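Local coordinates for Serine/threonine/tyrosine-interacting protein (Homo sapiens, PDB 2R0B), which is a catalytically inactive phosphatase that acts as a nuclear anchor for the kinases ERK1 and ERK2 and blocks assembly of FBXW7 into its SCF ubiquitin ligase complex, at residues E8-L13 / I109-E114; H36-R41 / G91-H96; A99-S104 / R131-P136. All blocks are in the same frame, centred on the assembly; numbering follows the deposited sequence.

Contact 1 (E8-L13 / I109-E114); sequences EILPGL and IAYIME
Y111 meets L13 and L10 where helix 103-116 of the protein-tyrosine phosphatase fold packs on the hairpin at the edge of its sheet, strand 7-10 leading into strand 13-16 through a type II beta turn from L10 to L13. The axes of strand 8-10 and helix 109-114 come within 10.5 Å of each other, 26° apart in direction, and the gap is bridged by apolar side chains, with no hydrogen bond across it. The Y111 side chain has CG anti to the backbone N (chi1 179°), which carries its ring toward the turn. Its CD2 lies 3.8 Å from L13 CD2; this methyl arrives obliquely as the two side chains slide past each other in opposite directions. L10 CD1 comes up to the ring edge near its plane, 4.3 Å from Y111 CE2. The same tyrosine touches K80, I83 and L87 of helix 76-88, and its OH makes a weak hydrogen bond with D84.

At I112 it is the end of the side chain that leans to the strand. CD1 stands 3.8 Å from I9 CG2, the two side chains crossing at about a right angle, and V127 of helix 120-130 touches both isoleucines. A classic beta bulge places I9 and L10 together opposite L13, so two consecutive strand residues point to the helix. The turn is tied down by G12 N, which gives E8 OE2 a nearly straight hydrogen bond of 2.8 Å. The closest fit lies between L10 CD2 and I112 CG1, tighter than usual for carbons at 3.4 Å.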
ATOM      1  N   GLU A   8       1.717   1.015  11.362  1.00 18.68           N
ATOM      2  CA  GLU A   8       2.521  -0.165  11.048  1.00 18.41           C
ATOM      3  C   GLU A   8       1.649  -1.402  10.993  1.00 18.46           C
ATOM      4  O   GLU A   8       1.000  -1.778  11.975  1.00 19.16           O
ATOM      5  CB  GLU A   8       3.692  -0.379  12.028  1.00 18.92           C
ATOM      6  CG  GLU A   8       4.810  -1.257  11.423  1.00 18.28           C
ATOM      7  CD  GLU A   8       6.151  -1.242  12.197  1.00 21.63           C
ATOM      8  OE1 GLU A   8       6.305  -0.485  13.185  1.00 26.17           O
ATOM      9  OE2 GLU A   8       7.070  -2.005  11.815  1.00 23.57           O
ATOM     10  N   ILE A   9       1.640  -2.048   9.837  1.00 16.80           N
ATOM     11  CA  ILE A   9       0.763  -3.185   9.613  1.00 17.04           C
ATOM     12  C   ILE A   9       1.499  -4.483   9.917  1.00 17.21           C
ATOM     13  O   ILE A   9       0.954  -5.426  10.525  1.00 18.35           O
ATOM     14  CB  ILE A   9       0.269  -3.206   8.163  1.00 15.61           C
ATOM     15  CG1 ILE A   9      -0.525  -1.916   7.826  1.00 15.48           C
ATOM     16  CG2 ILE A   9      -0.566  -4.456   7.899  1.00 17.74           C
ATOM     17  CD1 ILE A   9      -1.699  -1.620   8.772  1.00 14.35           C
ATOM     18  N   LEU A  10       2.735  -4.550   9.445  1.00 16.90           N
ATOM     19  CA  LEU A  10       3.601  -5.655   9.788  1.00 17.93           C
ATOM     20  C   LEU A  10       5.008  -5.088   9.862  1.00 17.47           C
ATOM     21  O   LEU A  10       5.235  -3.956   9.477  1.00 16.36           O
ATOM     22  CB  LEU A  10       3.475  -6.827   8.806  1.00 19.15           C
ATOM     23  CG  LEU A  10       3.788  -6.708   7.315  1.00 20.39           C
ATOM     24  CD1 LEU A  10       5.219  -7.108   6.992  1.00 24.86           C
ATOM     25  CD2 LEU A  10       2.820  -7.545   6.496  1.00 23.18           C
ATOM     26  N   PRO A  11       5.953  -5.852  10.410  1.00 17.35           N
ATOM     27  CA  PRO A  11       7.260  -5.219  10.599  1.00 17.36           C
ATOM     28  C   PRO A  11       7.818  -4.532   9.346  1.00 16.62           C
ATOM     29  O   PRO A  11       8.094  -5.185   8.333  1.00 17.94           O
ATOM     30  CB  PRO A  11       8.132  -6.370  11.059  1.00 17.70           C
ATOM     31  CG  PRO A  11       7.198  -7.301  11.725  1.00 18.24           C
ATOM     32  CD  PRO A  11       5.918  -7.238  10.927  1.00 18.04           C
ATOM     33  N   GLY A  12       7.981  -3.209   9.421  1.00 16.24           N
ATOM     34  CA  GLY A  12       8.561  -2.473   8.307  1.00 15.35           C
ATOM     35  C   GLY A  12       7.611  -2.073   7.180  1.00 15.39           C
ATOM     36  O   GLY A  12       8.053  -1.472   6.194  1.00 16.31           O
ATOM     37  N   LEU A  13       6.326  -2.364   7.314  1.00 14.84           N
ATOM     38  CA  LEU A  13       5.357  -2.013   6.249  1.00 14.07           C
ATOM     39  C   LEU A  13       4.231  -1.216   6.864  1.00 14.50           C
ATOM     40  O   LEU A  13       3.524  -1.717   7.730  1.00 15.48           O
ATOM     41  CB  LEU A  13       4.814  -3.266   5.556  1.00 14.26           C
ATOM     42  CG  LEU A  13       3.748  -3.087   4.476  1.00 14.78           C
ATOM     43  CD1 LEU A  13       4.323  -2.332   3.288  1.00 15.39           C
ATOM     44  CD2 LEU A  13       3.152  -4.427   4.029  1.00 14.64           C
ATOM     45  N   ILE A 109      -2.718  -5.826   1.394  1.00 12.62           N
ATOM     46  CA  ILE A 109      -3.322  -7.165   1.547  1.00 13.46           C
ATOM     47  C   ILE A 109      -2.693  -8.159   0.577  1.00 13.95           C
ATOM     48  O   ILE A 109      -2.457  -9.305   0.933  1.00 14.33           O
ATOM     49  CB  ILE A 109      -4.878  -7.123   1.470  1.00 12.82           C
ATOM     50  CG1 ILE A 109      -5.416  -6.454   2.764  1.00 13.66           C
ATOM     51  CG2 ILE A 109      -5.474  -8.556   1.240  1.00 13.49           C
ATOM     52  CD1 ILE A 109      -6.838  -5.846   2.700  1.00 13.92           C
ATOM     53  N   ALA A 110      -2.423  -7.732  -0.652  1.00 13.85           N
ATOM     54  CA  ALA A 110      -1.830  -8.643  -1.621  1.00 13.00           C
ATOM     55  C   ALA A 110      -0.466  -9.126  -1.134  1.00 13.72           C
ATOM     56  O   ALA A 110      -0.153 -10.313  -1.223  1.00 12.58           O
ATOM     57  CB  ALA A 110      -1.688  -7.954  -2.972  1.00 14.16           C
ATOM     58  N   TYR A 111       0.319  -8.188  -0.598  1.00 11.96           N
ATOM     59  CA  TYR A 111       1.638  -8.492  -0.082  1.00 13.53           C
ATOM     60  C   TYR A 111       1.505  -9.499   1.058  1.00 12.77           C
ATOM     61  O   TYR A 111       2.258 -10.474   1.113  1.00 13.17           O
ATOM     62  CB  TYR A 111       2.384  -7.215   0.367  1.00 13.37           C
ATOM     63  CG  TYR A 111       3.738  -7.551   0.934  1.00 13.72           C
ATOM     64  CD1 TYR A 111       4.835  -7.798   0.095  1.00 13.45           C
ATOM     65  CD2 TYR A 111       3.897  -7.734   2.303  1.00 15.16           C
ATOM     66  CE1 TYR A 111       6.077  -8.154   0.624  1.00 13.11           C
ATOM     67  CE2 TYR A 111       5.127  -8.098   2.840  1.00 14.97           C
ATOM     68  CZ  TYR A 111       6.203  -8.296   2.003  1.00 14.62           C
ATOM     69  OH  TYR A 111       7.383  -8.686   2.585  1.00 17.43           O
ATOM     70  N   ILE A 112       0.532  -9.274   1.939  1.00 13.32           N
ATOM     71  CA  ILE A 112       0.365 -10.141   3.130  1.00 13.96           C
ATOM     72  C   ILE A 112      -0.100 -11.542   2.758  1.00 14.03           C
ATOM     73  O   ILE A 112       0.431 -12.546   3.265  1.00 14.91           O
ATOM     74  CB  ILE A 112      -0.610  -9.526   4.147  1.00 14.44           C
ATOM     75  CG1 ILE A 112       0.023  -8.312   4.788  1.00 15.60           C
ATOM     76  CG2 ILE A 112      -1.038 -10.602   5.224  1.00 16.35           C
ATOM     77  CD1 ILE A 112      -0.964  -7.430   5.543  1.00 15.36           C
ATOM     78  N   MET A 113      -1.053 -11.621   1.829  1.00 13.48           N
ATOM     79  CA  MET A 113      -1.540 -12.918   1.353  1.00 12.94           C
ATOM     80  C   MET A 113      -0.425 -13.807   0.795  1.00 14.71           C
ATOM     81  O   MET A 113      -0.269 -14.978   1.203  1.00 15.33           O
ATOM     82  CB  MET A 113      -2.643 -12.719   0.292  1.00 12.93           C
ATOM     83  CG  MET A 113      -3.957 -12.164   0.867  1.00 12.57           C
ATOM     84  SD  MET A 113      -5.188 -11.788  -0.413  1.00  8.99           S
ATOM     85  CE  MET A 113      -5.372 -13.422  -1.185  1.00 14.88           C
ATOM     86  N   GLU A 114       0.358 -13.253  -0.128  1.00 14.88           N
ATOM     87  CA  GLU A 114       1.408 -14.021  -0.760  1.00 15.41           C
ATOM     88  C   GLU A 114       2.560 -14.371   0.175  1.00 15.39           C
ATOM     89  O   GLU A 114       3.064 -15.501   0.156  1.00 16.39           O
ATOM     90  CB  GLU A 114       1.941 -13.284  -1.977  1.00 15.70           C
ATOM     91  CG  GLU A 114       2.857 -14.159  -2.778  1.00 17.43           C
ATOM     92  CD  GLU A 114       3.128 -13.644  -4.155  1.00 19.67           C
ATOM     93  OE1 GLU A 114       2.830 -12.452  -4.454  1.00 19.37           O
ATOM     94  OE2 GLU A 114       3.659 -14.457  -4.944  1.00 22.46           O
TER

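Contact 2 (H36-R41 / G91-H96); sequences HIICIR and GKVLVH
H96 N donates to I38 O in the straightest of five backbone hydrogen bonds, 3.0 Å long with 175° at the hydrogen. I38 also gives its own N-H to L94 O, at 2.9 Å, so both polar atoms of its backbone are spent on this neighbour. The ladder continues from L94 N to H36 O and from H36 N to K92 O at one end, and from I40 N to H96 O at the other. V93 CA and I37 CA add CA-H...O contacts to H36 O and L94 O.

This is the parallel pairing of strands 36-41 and 93-96 inside the mixed sheet of the dual-specificity phosphatase domain; the alternate residues I37 and C39 turn their backbone bonds to strand 58-63. H96 is the histidine that opens the family's phosphate-binding signature. With chi1 at 79° its imidazole folds back over strand 36-41, and C39 CA makes a CH-pi contact over one face, 4.0 Å from the ring centroid. C39 SG lies obliquely to the ring, while I37 CG2 meets the edge, 3.6 Å from H96 CD2.

On the other face of the sheet, I38 and V95 point the same way side by side, I38 CD1 being 4.1 Å from V95 CG2. I40 CD1 crosses to V95 CG1 at 3.9 Å. Helix 76-88 packs against this face: F82 meets the H36 ring edge-to-face, and T79, F82 and I83 touch I38. F107 of helix 103-116 lies against I40, and V108 against V95.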
ATOM      1  N   HIS A  36      11.228   3.912   1.493  1.00 15.19           N
ATOM      2  CA  HIS A  36      10.515   3.649   0.244  1.00 12.58           C
ATOM      3  C   HIS A  36       9.029   4.002   0.383  1.00 12.90           C
ATOM      4  O   HIS A  36       8.429   3.719   1.408  1.00 12.92           O
ATOM      5  CB  HIS A  36      10.607   2.159  -0.063  1.00 12.77           C
ATOM      6  CG  HIS A  36      11.953   1.703  -0.529  1.00 13.09           C
ATOM      7  ND1 HIS A  36      13.026   1.543   0.324  1.00 14.57           N
ATOM      8  CD2 HIS A  36      12.386   1.329  -1.758  1.00 15.46           C
ATOM      9  CE1 HIS A  36      14.069   1.120  -0.368  1.00 19.02           C
ATOM     10  NE2 HIS A  36      13.706   0.978  -1.633  1.00 16.85           N
ATOM     11  N   ILE A  37       8.423   4.586  -0.653  1.00 12.36           N
ATOM     12  CA  ILE A  37       7.006   4.954  -0.577  1.00 11.78           C
ATOM     13  C   ILE A  37       6.275   4.544  -1.862  1.00 13.00           C
ATOM     14  O   ILE A  37       6.744   4.840  -2.964  1.00 13.26           O
ATOM     15  CB  ILE A  37       6.850   6.483  -0.370  1.00 12.38           C
ATOM     16  CG1 ILE A  37       7.567   6.928   0.918  1.00 10.76           C
ATOM     17  CG2 ILE A  37       5.365   6.894  -0.385  1.00 12.23           C
ATOM     18  CD1 ILE A  37       7.557   8.435   1.150  1.00 11.63           C
ATOM     19  N   ILE A  38       5.198   3.786  -1.725  1.00 11.91           N
ATOM     20  CA  ILE A  38       4.302   3.514  -2.866  1.00 12.69           C
ATOM     21  C   ILE A  38       3.214   4.585  -2.765  1.00 13.09           C
ATOM     22  O   ILE A  38       2.457   4.619  -1.801  1.00 13.11           O
ATOM     23  CB  ILE A  38       3.698   2.096  -2.855  1.00 13.01           C
ATOM     24  CG1 ILE A  38       4.797   1.035  -2.895  1.00 13.01           C
ATOM     25  CG2 ILE A  38       2.763   1.912  -4.084  1.00 12.86           C
ATOM     26  CD1 ILE A  38       4.278  -0.406  -2.889  1.00 13.06           C
ATOM     27  N   CYS A  39       3.163   5.460  -3.763  1.00 14.03           N
ATOM     28  CA  CYS A  39       2.241   6.614  -3.768  1.00 14.10           C
ATOM     29  C   CYS A  39       1.162   6.347  -4.830  1.00 14.70           C
ATOM     30  O   CYS A  39       1.473   6.358  -6.030  1.00 14.95           O
ATOM     31  CB  CYS A  39       3.063   7.870  -4.088  1.00 14.18           C
ATOM     32  SG  CYS A  39       2.107   9.352  -4.568  1.00 16.18           S
ATOM     33  N   ILE A  40      -0.069   6.042  -4.399  1.00 13.47           N
ATOM     34  CA  ILE A  40      -1.125   5.592  -5.304  1.00 14.58           C
ATOM     35  C   ILE A  40      -2.167   6.703  -5.440  1.00 15.56           C
ATOM     36  O   ILE A  40      -2.651   7.213  -4.436  1.00 15.73           O
ATOM     37  CB  ILE A  40      -1.858   4.343  -4.768  1.00 15.24           C
ATOM     38  CG1 ILE A  40      -0.905   3.148  -4.640  1.00 15.62           C
ATOM     39  CG2 ILE A  40      -3.081   4.004  -5.674  1.00 15.06           C
ATOM     40  CD1 ILE A  40      -1.321   2.158  -3.532  1.00 19.31           C
ATOM     41  N   ARG A  41      -2.526   7.044  -6.671  1.00 16.04           N
ATOM     42  CA  ARG A  41      -3.499   8.105  -6.931  1.00 16.99           C
ATOM     43  C   ARG A  41      -3.945   8.056  -8.393  1.00 17.62           C
ATOM     44  O   ARG A  41      -3.252   7.454  -9.223  1.00 18.31           O
ATOM     45  CB  ARG A  41      -2.885   9.471  -6.583  1.00 17.67           C
ATOM     46  CG  ARG A  41      -1.977  10.128  -7.638  1.00 18.29           C
ATOM     47  CD  ARG A  41      -0.763   9.317  -8.107  1.00 19.24           C
ATOM     48  NE  ARG A  41      -0.051  10.053  -9.147  1.00 21.57           N
ATOM     49  CZ  ARG A  41      -0.332  10.004 -10.443  1.00 22.87           C
ATOM     50  NH1 ARG A  41       0.367  10.761 -11.287  1.00 25.18           N
ATOM     51  NH2 ARG A  41      -1.300   9.210 -10.903  1.00 23.81           N
ATOM     52  N   GLY A  91      15.303  -1.650   4.831  1.00 19.87           N
ATOM     53  CA  GLY A  91      14.480  -0.467   4.606  1.00 18.55           C
ATOM     54  C   GLY A  91      13.066  -0.675   5.129  1.00 17.74           C
ATOM     55  O   GLY A  91      12.700  -1.768   5.590  1.00 18.28           O
ATOM     56  N   LYS A  92      12.267   0.377   5.046  1.00 16.91           N
ATOM     57  CA  LYS A  92      10.860   0.312   5.465  1.00 16.67           C
ATOM     58  C   LYS A  92       9.996   1.038   4.449  1.00 15.96           C
ATOM     59  O   LYS A  92      10.436   1.998   3.819  1.00 15.46           O
ATOM     60  CB  LYS A  92      10.674   0.844   6.886  1.00 18.02           C
ATOM     61  CG  LYS A  92      11.535   0.094   7.901  1.00 19.00           C
ATOM     62  CD  LYS A  92      11.071   0.264   9.307  1.00 24.69           C
ATOM     63  CE  LYS A  92      12.120  -0.314  10.266  1.00 25.28           C
ATOM     64  NZ  LYS A  92      13.352   0.526  10.356  1.00 27.40           N
ATOM     65  N   VAL A  93       8.771   0.548   4.281  1.00 14.61           N
ATOM     66  CA  VAL A  93       7.911   0.980   3.176  1.00 14.76           C
ATOM     67  C   VAL A  93       6.612   1.594   3.707  1.00 14.08           C
ATOM     68  O   VAL A  93       5.910   1.015   4.557  1.00 13.64           O
ATOM     69  CB  VAL A  93       7.560  -0.196   2.247  1.00 14.87           C
ATOM     70  CG1 VAL A  93       6.706   0.278   1.084  1.00 15.10           C
ATOM     71  CG2 VAL A  93       8.830  -0.918   1.729  1.00 15.94           C
ATOM     72  N   LEU A  94       6.290   2.781   3.205  1.00 12.97           N
ATOM     73  CA  LEU A  94       4.969   3.349   3.447  1.00 12.87           C
ATOM     74  C   LEU A  94       4.152   3.169   2.166  1.00 12.67           C
ATOM     75  O   LEU A  94       4.598   3.575   1.085  1.00 11.98           O
ATOM     76  CB  LEU A  94       5.061   4.840   3.804  1.00 12.33           C
ATOM     77  CG  LEU A  94       3.740   5.635   3.728  1.00 14.07           C
ATOM     78  CD1 LEU A  94       2.663   5.076   4.684  1.00 13.45           C
ATOM     79  CD2 LEU A  94       4.010   7.123   4.002  1.00 13.27           C
ATOM     80  N   VAL A  95       2.986   2.535   2.271  1.00 12.69           N
ATOM     81  CA  VAL A  95       2.042   2.475   1.148  1.00 13.04           C
ATOM     82  C   VAL A  95       0.887   3.434   1.456  1.00 13.49           C
ATOM     83  O   VAL A  95       0.237   3.313   2.491  1.00 14.00           O
ATOM     84  CB  VAL A  95       1.446   1.074   0.965  1.00 12.27           C
ATOM     85  CG1 VAL A  95       0.502   1.076  -0.265  1.00 14.40           C
ATOM     86  CG2 VAL A  95       2.551   0.037   0.827  1.00 13.00           C
ATOM     87  N   HIS A  96       0.642   4.397   0.570  1.00 13.25           N
ATOM     88  CA  HIS A  96      -0.432   5.341   0.803  1.00 12.48           C
ATOM     89  C   HIS A  96      -1.265   5.548  -0.449  1.00 13.28           C
ATOM     90  O   HIS A  96      -0.774   5.380  -1.579  1.00 13.09           O
ATOM     91  CB  HIS A  96       0.088   6.677   1.397  1.00 12.89           C
ATOM     92  CG  HIS A  96       0.693   7.610   0.390  1.00 12.43           C
ATOM     93  ND1 HIS A  96      -0.070   8.327  -0.513  1.00 13.86           N
ATOM     94  CD2 HIS A  96       1.986   7.939   0.142  1.00 14.00           C
ATOM     95  CE1 HIS A  96       0.732   9.058  -1.269  1.00 15.14           C
ATOM     96  NE2 HIS A  96       1.978   8.847  -0.889  1.00 13.50           N
TER

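Contact 3 (A99-S104 / R131-P136); sequences AGISRS and RFCINP. With SO4 (sulfate ion), chain B.
Sulfate O1 is gripped by two backbone N-H groups, those of I101 at 2.8 Å and S102 at 3.0 Å. Sulfate O2 takes the backbone N-H of R103 and also its NE, the latter at 2.8 Å, while NH2 of the same guanidinium reaches O3, to which A99 N also donates. The R103 chain bends at chi3 (-72°) to bring this edge to the anion, and E45 forms a salt bridge with its NH1. S104 holds O4 through its backbone N and its OG, the latter 2.7 Å away.

The segment 99-104 belongs to the P-loop of the tyrosine phosphatases, running into the start of helix 103-116. The sulfate, probably from the crystallisation liquor, sits where a substrate phosphate would bind in active relatives; STYX carries glycine in place of their nucleophilic cysteine.

Behind the loop, extended R131 spans two carbonyls with one edge: NE donates to G100 O at 2.8 Å, NH2 to A99 O at 2.9 Å, both acceptors in the guanidinium plane. C133 SG lies over one face, and Q7 receives NH1. A leucine in place of R131 would probably leave the carbonyls of A99 and G100 without these donors, and this side of the loop less firmly held. G100 has positive phi, and a CB there would clash with R131 NH2.

N135 N gives I101 O a nearly straight bond of 2.8 Å. I101 CG1 packs 3.9 Å from C133 SG, and S102 OG hydrogen-bonds D66 and N137 N, its CB facing N135 O.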
ATOM      1  N   ALA A  99      -7.286   8.091   0.833  1.00 12.90           N
ATOM      2  CA  ALA A  99      -7.900   7.836   2.130  1.00 14.20           C
ATOM      3  C   ALA A  99      -7.219   6.707   2.913  1.00 15.09           C
ATOM      4  O   ALA A  99      -7.409   6.624   4.119  1.00 14.30           O
ATOM      5  CB  ALA A  99      -9.429   7.530   1.980  1.00 14.27           C
ATOM      6  N   GLY A 100      -6.427   5.851   2.254  1.00 15.57           N
ATOM      7  CA  GLY A 100      -5.857   4.681   2.937  1.00 16.28           C
ATOM      8  C   GLY A 100      -6.947   3.662   3.264  1.00 16.48           C
ATOM      9  O   GLY A 100      -6.916   3.003   4.312  1.00 17.71           O
ATOM     10  N   ILE A 101      -7.908   3.512   2.363  1.00 15.89           N
ATOM     11  CA  ILE A 101      -9.055   2.644   2.631  1.00 16.02           C
ATOM     12  C   ILE A 101      -9.185   1.497   1.640  1.00 15.39           C
ATOM     13  O   ILE A 101      -9.438   0.357   2.032  1.00 15.51           O
ATOM     14  CB  ILE A 101     -10.359   3.441   2.694  1.00 16.51           C
ATOM     15  CG1 ILE A 101     -10.326   4.348   3.930  1.00 17.73           C
ATOM     16  CG2 ILE A 101     -11.593   2.517   2.688  1.00 17.43           C
ATOM     17  CD1 ILE A 101     -11.556   5.209   4.120  1.00 20.57           C
ATOM     18  N   SER A 102      -9.070   1.819   0.356  1.00 14.36           N
ATOM     19  CA  SER A 102      -9.425   0.865  -0.687  1.00 13.71           C
ATOM     20  C   SER A 102      -8.264   0.432  -1.570  1.00 13.30           C
ATOM     21  O   SER A 102      -7.879  -0.726  -1.507  1.00 13.47           O
ATOM     22  CB  SER A 102     -10.560   1.394  -1.549  1.00 14.90           C
ATOM     23  OG  SER A 102     -10.876   0.415  -2.532  1.00 14.62           O
ATOM     24  N   ARG A 103      -7.737   1.322  -2.404  1.00 12.62           N
ATOM     25  CA  ARG A 103      -6.564   0.994  -3.245  1.00 13.17           C
ATOM     26  C   ARG A 103      -5.310   0.599  -2.431  1.00 13.70           C
ATOM     27  O   ARG A 103      -4.699  -0.485  -2.613  1.00 13.74           O
ATOM     28  CB  ARG A 103      -6.223   2.187  -4.157  1.00 12.07           C
ATOM     29  CG  ARG A 103      -7.360   2.580  -5.156  1.00 13.99           C
ATOM     30  CD  ARG A 103      -7.153   3.931  -5.831  1.00 13.41           C
ATOM     31  NE  ARG A 103      -7.360   5.033  -4.884  1.00 13.49           N
ATOM     32  CZ  ARG A 103      -7.278   6.324  -5.196  1.00 14.51           C
ATOM     33  NH1 ARG A 103      -7.043   6.715  -6.455  1.00 13.49           N
ATOM     34  NH2 ARG A 103      -7.486   7.234  -4.253  1.00 15.20           N
ATOM     35  N   SER A 104      -4.907   1.496  -1.540  1.00 13.06           N
ATOM     36  CA  SER A 104      -3.722   1.277  -0.731  1.00 13.85           C
ATOM     37  C   SER A 104      -3.852   0.009   0.129  1.00 13.56           C
ATOM     38  O   SER A 104      -2.915  -0.826   0.165  1.00 12.30           O
ATOM     39  CB  SER A 104      -3.440   2.510   0.114  1.00 14.94           C
ATOM     40  OG  SER A 104      -4.595   2.867   0.827  1.00 15.95           O
ATOM     41  N   ARG A 131      -5.755  -1.000  11.108  1.00 16.68           N
ATOM     42  CA  ARG A 131      -6.327   0.211  10.517  1.00 16.08           C
ATOM     43  C   ARG A 131      -7.822  -0.008  10.300  1.00 15.65           C
ATOM     44  O   ARG A 131      -8.275  -0.608   9.309  1.00 15.75           O
ATOM     45  CB  ARG A 131      -5.614   0.601   9.214  1.00 16.07           C
ATOM     46  CG  ARG A 131      -6.106   1.948   8.643  1.00 14.58           C
ATOM     47  CD  ARG A 131      -5.281   2.340   7.417  1.00 15.91           C
ATOM     48  NE  ARG A 131      -5.792   3.552   6.773  1.00 12.59           N
ATOM     49  CZ  ARG A 131      -5.657   4.792   7.249  1.00 14.56           C
ATOM     50  NH1 ARG A 131      -5.041   5.014   8.415  1.00 16.50           N
ATOM     51  NH2 ARG A 131      -6.191   5.806   6.583  1.00 14.34           N
ATOM     52  N   PHE A 132      -8.596   0.497  11.254  1.00 16.83           N
ATOM     53  CA  PHE A 132     -10.003   0.163  11.378  1.00 17.57           C
ATOM     54  C   PHE A 132     -10.861   0.474  10.155  1.00 17.42           C
ATOM     55  O   PHE A 132     -11.899  -0.144   9.954  1.00 17.80           O
ATOM     56  CB  PHE A 132     -10.586   0.825  12.636  1.00 18.43           C
ATOM     57  CG  PHE A 132     -10.832   2.307  12.495  1.00 18.64           C
ATOM     58  CD1 PHE A 132     -11.982   2.778  11.856  1.00 18.67           C
ATOM     59  CD2 PHE A 132      -9.943   3.221  13.050  1.00 21.32           C
ATOM     60  CE1 PHE A 132     -12.232   4.152  11.734  1.00 19.35           C
ATOM     61  CE2 PHE A 132     -10.182   4.591  12.944  1.00 21.37           C
ATOM     62  CZ  PHE A 132     -11.327   5.057  12.278  1.00 18.85           C
ATOM     63  N   CYS A 133     -10.414   1.428   9.343  1.00 17.43           N
ATOM     64  CA  CYS A 133     -11.262   1.992   8.320  1.00 16.96           C
ATOM     65  C   CYS A 133     -11.122   1.310   6.951  1.00 17.21           C
ATOM     66  O   CYS A 133     -11.820   1.712   6.001  1.00 16.65           O
ATOM     67  CB  CYS A 133     -10.988   3.500   8.203  1.00 16.39           C
ATOM     68  SG  CYS A 133      -9.333   3.880   7.658  1.00 21.65           S
ATOM     69  N   ILE A 134     -10.278   0.268   6.840  1.00 15.95           N
ATOM     70  CA  ILE A 134     -10.042  -0.325   5.503  1.00 16.03           C
ATOM     71  C   ILE A 134     -11.248  -1.031   4.890  1.00 16.56           C
ATOM     72  O   ILE A 134     -12.068  -1.662   5.593  1.00 16.58           O
ATOM     73  CB  ILE A 134      -8.758  -1.237   5.410  1.00 15.22           C
ATOM     74  CG1 ILE A 134      -8.948  -2.549   6.169  1.00 16.13           C
ATOM     75  CG2 ILE A 134      -7.537  -0.489   5.868  1.00 16.26           C
ATOM     76  CD1 ILE A 134      -8.133  -3.744   5.595  1.00 16.59           C
ATOM     77  N   ASN A 135     -11.353  -0.917   3.566  1.00 16.49           N
ATOM     78  CA  ASN A 135     -12.513  -1.418   2.847  1.00 17.01           C
ATOM     79  C   ASN A 135     -12.224  -1.471   1.339  1.00 16.39           C
ATOM     80  O   ASN A 135     -12.694  -0.623   0.583  1.00 17.33           O
ATOM     81  CB  ASN A 135     -13.734  -0.551   3.205  1.00 18.12           C
ATOM     82  CG  ASN A 135     -15.041  -1.061   2.623  1.00 19.23           C
ATOM     83  OD1 ASN A 135     -15.226  -2.255   2.335  1.00 22.45           O
ATOM     84  ND2 ASN A 135     -15.968  -0.139   2.448  1.00 21.52           N
ATOM     85  N   PRO A 136     -11.436  -2.476   0.891  1.00 16.23           N
ATOM     86  CA  PRO A 136     -11.225  -2.555  -0.554  1.00 15.75           C
ATOM     87  C   PRO A 136     -12.567  -2.757  -1.262  1.00 15.67           C
ATOM     88  O   PRO A 136     -13.442  -3.495  -0.757  1.00 15.70           O
ATOM     89  CB  PRO A 136     -10.330  -3.797  -0.718  1.00 15.42           C
ATOM     90  CG  PRO A 136      -9.714  -4.017   0.606  1.00 17.50           C
ATOM     91  CD  PRO A 136     -10.753  -3.577   1.595  1.00 16.32           C
TER
HETATM   92  S   SO4 B   1      -7.554   4.786  -1.236  1.00 15.39           S
HETATM   93  O1  SO4 B   1      -8.517   4.674  -0.141  1.00 17.77           O
HETATM   94  O2  SO4 B   1      -8.162   4.118  -2.379  1.00 15.28           O
HETATM   95  O3  SO4 B   1      -7.338   6.178  -1.623  1.00 18.71           O
HETATM   96  O4  SO4 B   1      -6.270   4.182  -0.888  1.00 19.11           O

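In the fold
The three contacts lie with their centres 12 to 14 Å apart in one phosphatase domain and share the run from strand 93-96 into helix 103-116. Contact 2 lies within the chain span that contact 1 encloses and ends before contact 3 opens, whereas contacts 1 and 3 alternate along the chain and both use that helix. G12 O and V93 N, probably hydrogen-bonded, join contacts 1 and 2, helped by L13 on V95. I40 packs on S104 and R103 between contacts 2 and 3, and I109 on I134 and P136 between contacts 1 and 3. Sheet, helix and anion-binding loop thus meet in one domain, consistent with a phosphatase-like pocket kept in an inactive protein.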